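Local coordinates for Sys-1 protein (Caenorhabditis elegans, PDB 3C2G) that acts as a beta-catenin-type transcription coregulator in the Wnt signaling asymmetry pathway, binding the TCF factor POP-1 directly through its armadillo domain, at residues A[367-372]-A[428-433]; A[358-363]-A[406-411]. One frame throughout, in Å; residues are numbered along the deposited sequence.

Contact 1: residues A[367-372]-A[428-433]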
loop_
_atom_site.group_PDB
_atom_site.type_symbol
_atom_site.label_atom_id
_atom_site.label_comp_id
_atom_site.label_asym_id
_atom_site.label_seq_id
_atom_site.Cartn_x
_atom_site.Cartn_y
_atom_site.Cartn_z
ATOM N N ASN A 367 20.927 -12.110 -11.425
ATOM C CA ASN A 367 20.702 -11.333 -12.644
ATOM C C ASN A 367 19.685 -10.210 -12.503
ATOM O O ASN A 367 19.014 -9.853 -13.467
ATOM C CB ASN A 367 20.316 -12.248 -13.824
ATOM C CG ASN A 367 21.533 -12.776 -14.585
ATOM O OD1 ASN A 367 22.668 -12.730 -14.090
ATOM N ND2 ASN A 367 21.302 -13.273 -15.798
ATOM N N ALA A 368 19.571 -9.648 -11.307
ATOM C CA ALA A 368 18.585 -8.600 -11.071
ATOM C C ALA A 368 18.699 -7.470 -12.096
ATOM O O ALA A 368 17.689 -6.995 -12.602
ATOM C CB ALA A 368 18.699 -8.056 -9.651
ATOM N N ILE A 369 19.925 -7.062 -12.423
ATOM C CA ILE A 369 20.117 -5.940 -13.348
ATOM C C ILE A 369 19.619 -6.280 -14.746
ATOM O O ILE A 369 18.901 -5.491 -15.364
ATOM C CB ILE A 369 21.573 -5.392 -13.350
ATOM C CG1 ILE A 369 21.922 -4.854 -11.963
ATOM C CG2 ILE A 369 21.721 -4.273 -14.375
ATOM C CD1 ILE A 369 23.400 -4.810 -11.637
ATOM N N PHE A 370 19.965 -7.461 -15.235
ATOM C CA PHE A 370 19.405 -7.931 -16.489
ATOM C C PHE A 370 17.868 -7.852 -16.481
ATOM O O PHE A 370 17.254 -7.422 -17.457
ATOM C CB PHE A 370 19.841 -9.369 -16.751
ATOM C CG PHE A 370 20.264 -9.618 -18.158
ATOM C CD1 PHE A 370 21.620 -9.729 -18.476
ATOM C CD2 PHE A 370 19.311 -9.732 -19.180
ATOM C CE1 PHE A 370 22.029 -9.956 -19.785
ATOM C CE2 PHE A 370 19.704 -9.956 -20.500
ATOM C CZ PHE A 370 21.071 -10.073 -20.803
ATOM N N LEU A 371 17.253 -8.269 -15.376
ATOM C CA LEU A 371 15.808 -8.316 -15.281
ATOM C C LEU A 371 15.172 -6.943 -15.355
ATOM O O LEU A 371 14.135 -6.779 -16.008
ATOM C CB LEU A 371 15.364 -9.043 -14.009
ATOM C CG LEU A 371 13.852 -9.130 -13.781
ATOM C CD1 LEU A 371 13.195 -9.912 -14.893
ATOM C CD2 LEU A 371 13.561 -9.750 -12.448
ATOM N N LEU A 372 15.785 -5.960 -14.697
ATOM C CA LEU A 372 15.350 -4.570 -14.833
ATOM C C LEU A 372 15.307 -4.132 -16.289
ATOM O O LEU A 372 14.381 -3.440 -16.704
ATOM C CB LEU A 372 16.268 -3.623 -14.071
ATOM C CG LEU A 372 16.515 -3.903 -12.596
ATOM C CD1 LEU A 372 17.546 -2.922 -12.072
ATOM C CD2 LEU A 372 15.215 -3.842 -11.795
ATOM N N LYS A 428 29.243 -6.148 -15.168
ATOM C CA LYS A 428 29.558 -5.265 -16.293
ATOM C C LYS A 428 28.618 -5.469 -17.466
ATOM O O LYS A 428 28.106 -4.491 -18.004
ATOM C CB LYS A 428 31.021 -5.396 -16.751
ATOM C CG LYS A 428 32.056 -4.647 -15.910
ATOM C CD LYS A 428 33.458 -5.142 -16.277
ATOM C CE LYS A 428 34.568 -4.134 -15.947
ATOM N NZ LYS A 428 35.177 -4.328 -14.584
ATOM N N GLN A 429 28.370 -6.718 -17.859
ATOM C CA GLN A 429 27.499 -6.952 -19.018
ATOM C C GLN A 429 26.041 -6.563 -18.734
ATOM O O GLN A 429 25.334 -6.095 -19.623
ATOM C CB GLN A 429 27.625 -8.377 -19.607
ATOM C CG GLN A 429 27.247 -9.541 -18.689
ATOM C CD GLN A 429 26.849 -10.817 -19.464
ATOM O OE1 GLN A 429 27.556 -11.272 -20.379
ATOM N NE2 GLN A 429 25.715 -11.402 -19.082
ATOM N N GLN A 430 25.610 -6.736 -17.493
ATOM C CA GLN A 430 24.262 -6.342 -17.097
ATOM C C GLN A 430 24.105 -4.815 -17.164
ATOM O O GLN A 430 23.214 -4.300 -17.833
ATOM C CB GLN A 430 23.915 -6.892 -15.699
ATOM C CG GLN A 430 23.748 -8.430 -15.608
ATOM C CD GLN A 430 23.427 -8.903 -14.186
ATOM O OE1 GLN A 430 22.341 -8.646 -13.655
ATOM N NE2 GLN A 430 24.383 -9.585 -13.559
ATOM N N VAL A 431 25.006 -4.088 -16.514
ATOM C CA VAL A 431 24.937 -2.635 -16.523
ATOM C C VAL A 431 25.059 -2.041 -17.932
ATOM O O VAL A 431 24.402 -1.044 -18.245
ATOM C CB VAL A 431 25.976 -2.031 -15.575
ATOM C CG1 VAL A 431 26.029 -0.514 -15.705
ATOM C CG2 VAL A 431 25.665 -2.436 -14.133
ATOM N N CYS A 432 25.875 -2.653 -18.787
ATOM C CA CYS A 432 26.151 -2.090 -20.116
ATOM C C CYS A 432 24.987 -2.238 -21.078
ATOM O O CYS A 432 24.895 -1.526 -22.072
ATOM C CB CYS A 432 27.410 -2.713 -20.722
ATOM S SG CYS A 432 28.933 -2.112 -19.964
ATOM N N LYS A 433 24.098 -3.172 -20.791
ATOM C CA LYS A 433 22.849 -3.275 -21.538
ATOM C C LYS A 433 22.070 -1.952 -21.539
ATOM O O LYS A 433 21.376 -1.647 -22.507
ATOM C CB LYS A 433 21.982 -4.389 -20.965
ATOM C CG LYS A 433 22.450 -5.779 -21.337
ATOM C CD LYS A 433 21.262 -6.724 -21.471
ATOM C CE LYS A 433 20.629 -6.646 -22.861
ATOM N NZ LYS A 433 21.484 -7.316 -23.891
#
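Gln430 and Phe370 meet because the glutamine keeps CG anti to its own carbonyl carbon (chi1 -69°) and stays extended beyond it, which carries the amide across to the first turn of helix 368-377. There OE1 accepts the backbone N-H of Phe370 (Phe370 N to Gln430 OE1, 3.1 Å). The donor lies in the carbonyl plane, on a lone pair, and the bond is fairly straight, 161° at the hydrogen. This first-turn N-H thus finds an acceptor on the neighbouring helix; Ile369 N lies equally near Gln430 OE1, at 3.1 Å. The other end of this amide, NE2, is weakly bonded to Asn426 OD1 and Ile364 O. Shortened to an alanine here, the side chain would probably leave the Phe370 N-H without this acceptor and the ring edge without the packing of CG. The aliphatic part of Gln430 works too: its CB packs on Ile369 CB at 3.6 Å, while its CG reaches the edge of the Phe370 ring at CD1, 3.8 Å away. Lys433, bent along its chain, lays CD over one face of that ring, 3.8 Å from CD to the Phe370 ring centroid, a CH-pi contact offset toward the rim; its NZ runs on to a salt bridge with Glu436. Beyond the polar centre, Ile369 CD1 meets Val431 CG2 at 4.1 Å. Asn367, with positive phi, is the C-prime residue of the Schellman motif closing helix 357-365. The two short helical segments run almost parallel, 17° between their directions and 8.4 Å between axes, side by side in the helical stack of the armadillo domain, with helix 388-409 packing against both, Phe408 on Ile369 and Leu409 on Val431.

Contact 2: residues A[358-363]-A[406-411]; sequences HVKDIA and NNFLMM
This is a buried helix-to-helix contact of the armadillo domain, joining helix 357-365 to the C-terminal end of helix 388-409 beside the bound POP-1 peptide. Lys360 and Phe408 carry it, their side chains running antiparallel alongside one another. The lysine lays its CG against the ring obliquely, 3.7 Å from Lys360 CG to Phe408 CE1. At the ring's far end Ala363 CB meets Phe408 CZ at 3.8 Å, near the ring plane, so the ring is met obliquely by the lysine stem and at its edge by the alanine methyl. Bends at chi2, chi3 and chi4 of Lys360 lead NZ past the ring toward the end of helix 388-409. The main partner of NZ lies outside both segments, an acidic side chain of the bound peptide with which it forms a salt bridge; the bond to Asn407 O is weak and doubtful. Asn407 gives its OD1 to the peptide backbone, so both residues take part in holding POP-1. Around the pair, helix 368-377 packs Ala368 on Ala363, helix 325-335 touches Val359 and Ile362 through Leu326, and helix 457-472 lies against Asn406 and Leu409.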
loop_
_atom_site.group_PDB
_atom_site.type_symbol
_atom_site.label_atom_id
_atom_site.label_comp_id
_atom_site.label_asym_id
_atom_site.label_seq_id
_atom_site.Cartn_x
_atom_site.Cartn_y
_atom_site.Cartn_z
ATOM N N HIS A 358 25.389 -6.729 0.871
ATOM C CA HIS A 358 25.161 -8.179 0.725
ATOM C C HIS A 358 23.853 -8.519 -0.019
ATOM O O HIS A 358 23.804 -9.501 -0.760
ATOM C CB HIS A 358 25.238 -8.890 2.082
ATOM C CG HIS A 358 24.125 -8.533 3.020
ATOM N ND1 HIS A 358 24.077 -7.331 3.696
ATOM C CD2 HIS A 358 23.013 -9.218 3.388
ATOM C CE1 HIS A 358 22.984 -7.290 4.440
ATOM N NE2 HIS A 358 22.325 -8.423 4.273
ATOM N N VAL A 359 22.818 -7.687 0.147
ATOM C CA VAL A 359 21.544 -7.872 -0.574
ATOM C C VAL A 359 21.688 -7.523 -2.056
ATOM O O VAL A 359 21.186 -8.239 -2.928
ATOM C CB VAL A 359 20.362 -7.087 0.087
ATOM C CG1 VAL A 359 19.126 -7.180 -0.755
ATOM C CG2 VAL A 359 20.071 -7.622 1.491
ATOM N N LYS A 360 22.376 -6.421 -2.340
ATOM C CA LYS A 360 22.773 -6.106 -3.712
ATOM C C LYS A 360 23.517 -7.287 -4.343
ATOM O O LYS A 360 23.272 -7.640 -5.510
ATOM C CB LYS A 360 23.648 -4.857 -3.728
ATOM C CG LYS A 360 22.866 -3.572 -3.732
ATOM C CD LYS A 360 23.370 -2.606 -2.696
ATOM C CE LYS A 360 23.706 -1.293 -3.344
ATOM N NZ LYS A 360 23.362 -0.097 -2.529
ATOM N N ASP A 361 24.410 -7.913 -3.572
ATOM C CA ASP A 361 25.196 -9.031 -4.102
ATOM C C ASP A 361 24.297 -10.202 -4.477
ATOM O O ASP A 361 24.448 -10.794 -5.556
ATOM C CB ASP A 361 26.295 -9.469 -3.127
ATOM C CG ASP A 361 27.436 -8.452 -3.014
ATOM O OD1 ASP A 361 27.661 -7.666 -3.963
ATOM O OD2 ASP A 361 28.119 -8.443 -1.967
ATOM N N ILE A 362 23.339 -10.521 -3.609
ATOM C CA ILE A 362 22.392 -11.592 -3.919
ATOM C C ILE A 362 21.663 -11.281 -5.229
ATOM O O ILE A 362 21.640 -12.094 -6.155
ATOM C CB ILE A 362 21.419 -11.840 -2.750
ATOM C CG1 ILE A 362 22.199 -12.432 -1.566
ATOM C CG2 ILE A 362 20.268 -12.758 -3.178
ATOM C CD1 ILE A 362 21.590 -12.166 -0.193
ATOM N N ALA A 363 21.099 -10.084 -5.306
ATOM C CA ALA A 363 20.397 -9.647 -6.496
ATOM C C ALA A 363 21.246 -9.796 -7.778
ATOM O O ALA A 363 20.801 -10.384 -8.767
ATOM C CB ALA A 363 19.911 -8.228 -6.304
ATOM N N ASN A 406 19.757 2.567 -9.837
ATOM C CA ASN A 406 20.526 3.638 -9.227
ATOM C C ASN A 406 21.127 3.242 -7.889
ATOM O O ASN A 406 22.247 3.641 -7.570
ATOM C CB ASN A 406 19.674 4.902 -9.097
ATOM C CG ASN A 406 19.242 5.470 -10.457
ATOM O OD1 ASN A 406 19.703 5.028 -11.516
ATOM N ND2 ASN A 406 18.352 6.460 -10.425
ATOM N N ASN A 407 20.402 2.433 -7.120
ATOM C CA ASN A 407 20.938 1.858 -5.881
ATOM C C ASN A 407 22.107 0.899 -6.103
ATOM O O ASN A 407 22.949 0.753 -5.227
ATOM C CB ASN A 407 19.833 1.196 -5.056
ATOM C CG ASN A 407 18.851 2.207 -4.479
ATOM O OD1 ASN A 407 19.179 3.390 -4.333
ATOM N ND2 ASN A 407 17.634 1.753 -4.170
ATOM N N PHE A 408 22.168 0.268 -7.277
ATOM C CA PHE A 408 23.324 -0.553 -7.666
ATOM C C PHE A 408 24.536 0.282 -8.082
ATOM O O PHE A 408 25.647 0.026 -7.640
ATOM C CB PHE A 408 22.986 -1.492 -8.827
ATOM C CG PHE A 408 22.117 -2.640 -8.456
ATOM C CD1 PHE A 408 22.455 -3.478 -7.410
ATOM C CD2 PHE A 408 20.968 -2.907 -9.181
ATOM C CE1 PHE A 408 21.645 -4.547 -7.072
ATOM C CE2 PHE A 408 20.149 -3.979 -8.853
ATOM C CZ PHE A 408 20.490 -4.799 -7.793
ATOM N N LEU A 409 24.319 1.271 -8.946
ATOM C CA LEU A 409 25.425 1.971 -9.601
ATOM C C LEU A 409 26.338 2.727 -8.633
ATOM O O LEU A 409 27.483 3.001 -8.958
ATOM C CB LEU A 409 24.925 2.876 -10.733
ATOM C CG LEU A 409 24.245 2.176 -11.917
ATOM C CD1 LEU A 409 23.523 3.154 -12.851
ATOM C CD2 LEU A 409 25.221 1.307 -12.694
HETATM N N MSE A 410 25.833 3.025 -7.442
HETATM C CA MSE A 410 26.618 3.672 -6.392
HETATM C C MSE A 410 27.916 2.928 -6.096
HETATM O O MSE A 410 28.987 3.542 -6.034
HETATM C CB MSE A 410 25.788 3.789 -5.115
HETATM C CG MSE A 410 24.415 4.395 -5.336
HETATM SE SE MSE A 410 24.347 6.352 -5.204
HETATM C CE MSE A 410 25.870 6.905 -6.317
HETATM N N MSE A 411 27.808 1.608 -5.934
HETATM C CA MSE A 411 28.951 0.719 -5.698
HETATM C C MSE A 411 30.202 1.073 -6.501
HETATM O O MSE A 411 31.305 1.042 -5.982
HETATM C CB MSE A 411 28.573 -0.724 -6.041
HETATM C CG MSE A 411 27.535 -1.366 -5.136
HETATM SE SE MSE A 411 26.907 -3.080 -5.881
HETATM C CE MSE A 411 28.624 -4.039 -6.011
#

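From the N terminus the chain enters contact 2 on helix 357-365, turns at once into helix 368-377 for contact 1, then runs along helix 388-409 to finish contact 2 and reaches helix 425-432 to finish contact 1. The segments therefore alternate: the loop closed by contact 2 crosses that of contact 1, and neither lies within the other. Their centres are about 11 Å apart. They join directly at the turn between the first two helices, where Ala368 N probably hydrogen-bonds to Ala363 O at 2.9 Å, and Ala368 CB packs on Phe408 CZ at 4.2 Å. Together they tie four helices, with the peptide-binding side at contact 2.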